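Local coordinates for protein Rab GDP dissociation inhibitor alpha (PDB 6C87) that probably binds prenylated, GDP-bound Rab GTPases, slows release of their nucleotide and draws them off membranes for recycling in the amoeba Naegleria fowleri, at residues F60-G65 and F391-D396; D175-I180 and V210-V215. One frame throughout, in Å; residues are numbered along the deposited sequence.

Contact 1: residues F60-G65 and F391-D396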
loop_
_atom_site.group_PDB
_atom_site.type_symbol
_atom_site.label_atom_id
_atom_site.label_comp_id
_atom_site.label_asym_id
_atom_site.label_seq_id
_atom_site.Cartn_x
_atom_site.Cartn_y
_atom_site.Cartn_z
ATOM N N PHE A 60 -11.749 -9.816 47.011
ATOM C CA PHE A 60 -12.077 -10.745 48.088
ATOM C C PHE A 60 -13.419 -11.437 47.858
ATOM O O PHE A 60 -13.565 -12.621 48.179
ATOM C CB PHE A 60 -12.058 -10.026 49.435
ATOM C CG PHE A 60 -10.721 -10.075 50.117
ATOM C CD1 PHE A 60 -9.651 -9.330 49.634
ATOM C CD2 PHE A 60 -10.521 -10.887 51.224
ATOM C CE1 PHE A 60 -8.413 -9.384 50.255
ATOM C CE2 PHE A 60 -9.284 -10.946 51.853
ATOM C CZ PHE A 60 -8.228 -10.194 51.368
ATOM N N GLU A 61 -14.417 -10.726 47.319
ATOM C CA GLU A 61 -15.666 -11.410 46.985
ATOM C C GLU A 61 -15.431 -12.463 45.906
ATOM O O GLU A 61 -15.895 -13.601 46.025
ATOM C CB GLU A 61 -16.738 -10.409 46.549
ATOM N N LYS A 62 -14.642 -12.126 44.884
ATOM C CA LYS A 62 -14.437 -13.052 43.776
ATOM C C LYS A 62 -13.614 -14.268 44.196
ATOM O O LYS A 62 -13.936 -15.396 43.811
ATOM C CB LYS A 62 -13.774 -12.322 42.603
ATOM C CG LYS A 62 -13.449 -13.200 41.398
ATOM C CD LYS A 62 -12.952 -12.379 40.222
ATOM C CE LYS A 62 -12.692 -13.239 38.988
ATOM N NZ LYS A 62 -13.939 -13.751 38.366
ATOM N N PHE A 63 -12.549 -14.068 44.975
ATOM C CA PHE A 63 -11.597 -15.142 45.242
ATOM C C PHE A 63 -11.710 -15.758 46.629
ATOM O O PHE A 63 -11.055 -16.774 46.881
ATOM C CB PHE A 63 -10.170 -14.643 45.025
ATOM C CG PHE A 63 -9.869 -14.324 43.602
ATOM C CD1 PHE A 63 -9.544 -15.337 42.711
ATOM C CD2 PHE A 63 -9.948 -13.015 43.136
ATOM C CE1 PHE A 63 -9.278 -15.055 41.378
ATOM C CE2 PHE A 63 -9.682 -12.723 41.806
ATOM C CZ PHE A 63 -9.346 -13.747 40.925
ATOM N N ARG A 64 -12.490 -15.172 47.542
ATOM C CA ARG A 64 -12.539 -15.708 48.897
ATOM C C ARG A 64 -13.952 -16.035 49.363
ATOM O O ARG A 64 -14.127 -16.915 50.213
ATOM C CB ARG A 64 -11.879 -14.734 49.877
ATOM C CG ARG A 64 -10.436 -14.429 49.538
ATOM C CD ARG A 64 -9.504 -15.572 49.929
ATOM N NE ARG A 64 -8.162 -15.067 50.178
ATOM C CZ ARG A 64 -7.186 -15.139 49.282
ATOM N NH1 ARG A 64 -7.417 -15.717 48.108
ATOM N NH2 ARG A 64 -5.984 -14.650 49.554
ATOM N N GLY A 65 -14.957 -15.358 48.830
ATOM C CA GLY A 65 -16.329 -15.603 49.235
ATOM C C GLY A 65 -17.149 -14.333 49.386
ATOM O O GLY A 65 -16.629 -13.221 49.478
ATOM N N PHE A 391 -3.821 -14.284 44.998
ATOM C CA PHE A 391 -5.060 -14.752 44.386
ATOM C C PHE A 391 -4.747 -15.586 43.154
ATOM O O PHE A 391 -4.057 -15.114 42.244
ATOM C CB PHE A 391 -5.962 -13.591 43.975
ATOM C CG PHE A 391 -6.199 -12.593 45.055
ATOM C CD1 PHE A 391 -7.201 -12.803 46.001
ATOM C CD2 PHE A 391 -5.432 -11.436 45.126
ATOM C CE1 PHE A 391 -7.441 -11.872 47.003
ATOM C CE2 PHE A 391 -5.663 -10.496 46.128
ATOM C CZ PHE A 391 -6.674 -10.719 47.070
ATOM N N VAL A 392 -5.274 -16.808 43.114
ATOM C CA VAL A 392 -5.063 -17.704 41.979
ATOM C C VAL A 392 -6.214 -17.544 40.993
ATOM O O VAL A 392 -7.375 -17.801 41.328
ATOM C CB VAL A 392 -4.933 -19.166 42.431
ATOM C CG1 VAL A 392 -4.791 -20.063 41.217
ATOM C CG2 VAL A 392 -3.724 -19.324 43.327
ATOM N N TYR A 393 -5.885 -17.144 39.769
ATOM C CA TYR A 393 -6.871 -16.829 38.738
ATOM C C TYR A 393 -6.552 -17.666 37.499
ATOM O O TYR A 393 -5.663 -17.318 36.714
ATOM C CB TYR A 393 -6.854 -15.333 38.433
ATOM C CG TYR A 393 -7.939 -14.857 37.496
ATOM C CD1 TYR A 393 -9.251 -15.295 37.628
ATOM C CD2 TYR A 393 -7.648 -13.962 36.478
ATOM C CE1 TYR A 393 -10.243 -14.851 36.770
ATOM C CE2 TYR A 393 -8.630 -13.505 35.621
ATOM C CZ TYR A 393 -9.925 -13.957 35.765
ATOM O OH TYR A 393 -10.898 -13.502 34.898
ATOM N N ILE A 394 -7.274 -18.768 37.322
ATOM C CA ILE A 394 -7.071 -19.687 36.208
ATOM C C ILE A 394 -8.228 -19.540 35.225
ATOM O O ILE A 394 -9.402 -19.536 35.626
ATOM C CB ILE A 394 -6.946 -21.133 36.711
ATOM C CG1 ILE A 394 -5.838 -21.211 37.761
ATOM C CG2 ILE A 394 -6.667 -22.074 35.549
ATOM C CD1 ILE A 394 -5.792 -22.518 38.508
ATOM N N LEU A 395 -7.899 -19.429 33.937
ATOM C CA LEU A 395 -8.891 -19.218 32.891
ATOM C C LEU A 395 -8.658 -20.173 31.732
ATOM O O LEU A 395 -7.515 -20.459 31.370
ATOM C CB LEU A 395 -8.840 -17.785 32.363
ATOM C CG LEU A 395 -9.278 -16.657 33.292
ATOM C CD1 LEU A 395 -9.023 -15.315 32.620
ATOM C CD2 LEU A 395 -10.750 -16.815 33.668
ATOM N N ASP A 396 -9.751 -20.631 31.135
ATOM C CA ASP A 396 -9.687 -21.354 29.879
ATOM C C ASP A 396 -9.541 -20.365 28.726
ATOM O O ASP A 396 -10.120 -19.271 28.747
ATOM C CB ASP A 396 -10.951 -22.196 29.697
ATOM C CG ASP A 396 -11.060 -23.327 30.714
ATOM O OD1 ASP A 396 -10.068 -24.052 30.936
ATOM O OD2 ASP A 396 -12.146 -23.492 31.299
HETATM O O HOH W 1 -6.788 -17.417 45.589
#
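Phe63 and Phe391 each set CG opposite the carbonyl carbon and beside the backbone N, to different ends: in Phe63 (chi1 -67°) this swings the ring beneath Phe391 CB, while in Phe391 it carries the ring on toward Phe60 and Arg64. Phe391 CB lies over the centre of the Phe63 ring, 4.1 Å from its centroid, a CH-pi contact. Lys62 CG covers the opposite face, displaced toward the rim. At the ring's edge, Phe63 CZ reaches Tyr393 CD1 at 3.6 Å, with Tyr393 CG near the plane of the Phe63 ring. The Phe391 ring, in turn, sends an edge toward the face of Phe60 in an offset edge-to-face pair: centroids 5.8 Å apart, planes at 80°. These four rings form an aromatic cluster that seats helix 56-64 on strand 389-400 of the mixed sheet, whose strand 302-315 hydrogen-bonds to Phe391 and Tyr393. Two long polar chains lie around it. Arg64 NH1 lies 3.6 Å from Phe391 CD1, with the guanidinium and ring planes 35° apart, while Arg64 NH2 is held by a salt bridge to Glu389 and a hydrogen bond to Lys390 O. Lys62 CE passes 3.7 Å from Tyr393 CE1, and the Tyr393 hydroxyl bonds to Glu50 O. A water accepts from Val392 N at 3.0 Å and, weakly, from Arg64 NH1. No direct hydrogen bond joins the two segments, which implies cohesion mainly by aromatic and apolar contact, with the arginine pinned at the margin by its acidic and carbonyl partners.

Contact 2: residues D175-I180 and V210-V215; sequences DTMDKI and VPALEV
Ala212 and Asp175 join the starts of two helices, 177-184 and 212-229, within the all-helical region that probably corresponds to the small second domain of the GDI fold. Pro211 occupies the N-cap position of the second helix, and just after it Ala212 N donates to Asp175 O at 2.9 Å. The bond is nearly straight, 173° at the hydrogen, and lies in the carbonyl plane. The tight part is apolar. A bend at chi2 (-54°) lays the Met177 chain slantwise across Val215: Met177 CG touches Val215 CG2 at 3.6 Å, and, further along, Met177 CE lies 3.7 Å from Val215 CG1. Beside them Ile180 CD1 meets Ala212 CB at 3.6 Å. Helix 143-157 closes over this patch, with Leu156 on Met177 and Leu152 and Tyr155 on Ile180. The other side is looser: Thr176, Val210 and Pro211 are partly exposed, and no side-chain hydrogen bond crosses there. The CB of Asp175 points away from 210-215, and its carboxylate OD2 accepts from Asp171 N. At the partly exposed Thr176-Val210 edge, the methyl CG2 of Thr176 rests 3.6 Å from Val210 O.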
loop_
_atom_site.group_PDB
_atom_site.type_symbol
_atom_site.label_atom_id
_atom_site.label_comp_id
_atom_site.label_asym_id
_atom_site.label_seq_id
_atom_site.Cartn_x
_atom_site.Cartn_y
_atom_site.Cartn_z
ATOM N N ASP A 175 17.700 -14.018 4.602
ATOM C CA ASP A 175 18.201 -14.982 5.578
ATOM C C ASP A 175 17.432 -14.886 6.892
ATOM O O ASP A 175 16.938 -13.821 7.273
ATOM C CB ASP A 175 19.694 -14.770 5.839
ATOM C CG ASP A 175 20.552 -15.100 4.634
ATOM O OD1 ASP A 175 20.137 -15.952 3.821
ATOM O OD2 ASP A 175 21.649 -14.518 4.510
ATOM N N THR A 176 17.352 -16.012 7.596
ATOM C CA THR A 176 16.691 -16.084 8.892
ATOM C C THR A 176 17.694 -15.943 10.033
ATOM O O THR A 176 18.912 -15.958 9.841
ATOM C CB THR A 176 15.910 -17.397 9.036
ATOM O OG1 THR A 176 16.792 -18.508 8.844
ATOM C CG2 THR A 176 14.779 -17.463 8.027
ATOM N N MET A 177 17.152 -15.802 11.245
ATOM C CA MET A 177 17.984 -15.519 12.408
ATOM C C MET A 177 18.830 -16.714 12.825
ATOM O O MET A 177 19.898 -16.528 13.420
ATOM C CB MET A 177 17.116 -15.048 13.572
ATOM C CG MET A 177 17.209 -13.562 13.800
ATOM S SD MET A 177 18.932 -13.083 14.007
ATOM C CE MET A 177 18.740 -11.339 14.323
ATOM N N ASP A 178 18.373 -17.938 12.544
ATOM C CA ASP A 178 19.124 -19.117 12.969
ATOM C C ASP A 178 20.516 -19.146 12.346
ATOM O O ASP A 178 21.486 -19.549 12.999
ATOM C CB ASP A 178 18.359 -20.397 12.615
ATOM C CG ASP A 178 18.096 -20.540 11.117
ATOM O OD1 ASP A 178 18.158 -19.527 10.387
ATOM O OD2 ASP A 178 17.821 -21.674 10.670
ATOM N N LYS A 179 20.638 -18.710 11.087
ATOM C CA LYS A 179 21.946 -18.684 10.435
ATOM C C LYS A 179 22.864 -17.645 11.073
ATOM O O LYS A 179 24.079 -17.858 11.165
ATOM C CB LYS A 179 21.787 -18.423 8.933
ATOM N N ILE A 180 22.306 -16.513 11.508
ATOM C CA ILE A 180 23.118 -15.483 12.151
ATOM C C ILE A 180 23.536 -15.912 13.553
ATOM O O ILE A 180 24.686 -15.703 13.964
ATOM C CB ILE A 180 22.352 -14.150 12.175
ATOM C CG1 ILE A 180 21.893 -13.783 10.763
ATOM C CG2 ILE A 180 23.209 -13.055 12.773
ATOM C CD1 ILE A 180 21.332 -12.398 10.655
ATOM N N VAL A 210 11.044 -16.416 10.023
ATOM C CA VAL A 210 10.945 -14.971 9.810
ATOM C C VAL A 210 12.317 -14.439 9.408
ATOM O O VAL A 210 13.335 -14.856 9.984
ATOM C CB VAL A 210 10.422 -14.271 11.080
ATOM C CG1 VAL A 210 10.503 -12.760 10.969
ATOM C CG2 VAL A 210 8.993 -14.696 11.378
ATOM N N PRO A 211 12.394 -13.507 8.454
ATOM C CA PRO A 211 13.699 -12.946 8.081
ATOM C C PRO A 211 14.314 -12.147 9.218
ATOM O O PRO A 211 13.618 -11.530 10.029
ATOM C CB PRO A 211 13.380 -12.057 6.869
ATOM C CG PRO A 211 11.911 -11.788 6.952
ATOM C CD PRO A 211 11.310 -13.008 7.590
ATOM N N ALA A 212 15.647 -12.183 9.272
ATOM C CA ALA A 212 16.374 -11.474 10.320
ATOM C C ALA A 212 16.073 -9.980 10.318
ATOM O O ALA A 212 16.126 -9.342 11.374
ATOM C CB ALA A 212 17.872 -11.714 10.164
ATOM N N LEU A 213 15.757 -9.407 9.151
ATOM C CA LEU A 213 15.472 -7.975 9.079
ATOM C C LEU A 213 14.235 -7.608 9.891
ATOM O O LEU A 213 14.157 -6.506 10.443
ATOM C CB LEU A 213 15.295 -7.555 7.617
ATOM C CG LEU A 213 15.220 -6.065 7.275
ATOM C CD1 LEU A 213 16.467 -5.345 7.753
ATOM C CD2 LEU A 213 15.016 -5.853 5.778
ATOM N N GLU A 214 13.257 -8.511 9.967
ATOM C CA GLU A 214 12.104 -8.282 10.830
ATOM C C GLU A 214 12.495 -8.351 12.299
ATOM O O GLU A 214 11.988 -7.577 13.122
ATOM C CB GLU A 214 11.008 -9.289 10.511
ATOM C CG GLU A 214 9.651 -8.661 10.328
ATOM C CD GLU A 214 8.578 -9.698 10.139
ATOM O OE1 GLU A 214 8.099 -10.250 11.153
ATOM O OE2 GLU A 214 8.228 -9.973 8.973
ATOM N N VAL A 215 13.376 -9.292 12.643
ATOM C CA VAL A 215 13.879 -9.402 14.009
ATOM C C VAL A 215 14.638 -8.143 14.398
ATOM O O VAL A 215 14.474 -7.617 15.508
ATOM C CB VAL A 215 14.765 -10.656 14.146
ATOM C CG1 VAL A 215 15.333 -10.767 15.556
ATOM C CG2 VAL A 215 13.979 -11.915 13.766
#

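Contact 1 and contact 2 lie on opposite sides of the centre of the chain, about 20 Å and 25 Å from it; their own centres are 42 Å apart and their nearest atoms about 26 Å, so neither touches the other. Contact 1 joins segments 326 residues apart, and contact 2, spanning only 30, is nested inside that long loop. The first ties a helix to the mixed sheet, whereas the second is local and helix to helix. In relatives the helical domain, where contact 2 probably sits, houses the pocket for the Rab prenyl groups, but none of the partners found around either contact is a ligand, so no site can be placed beside them.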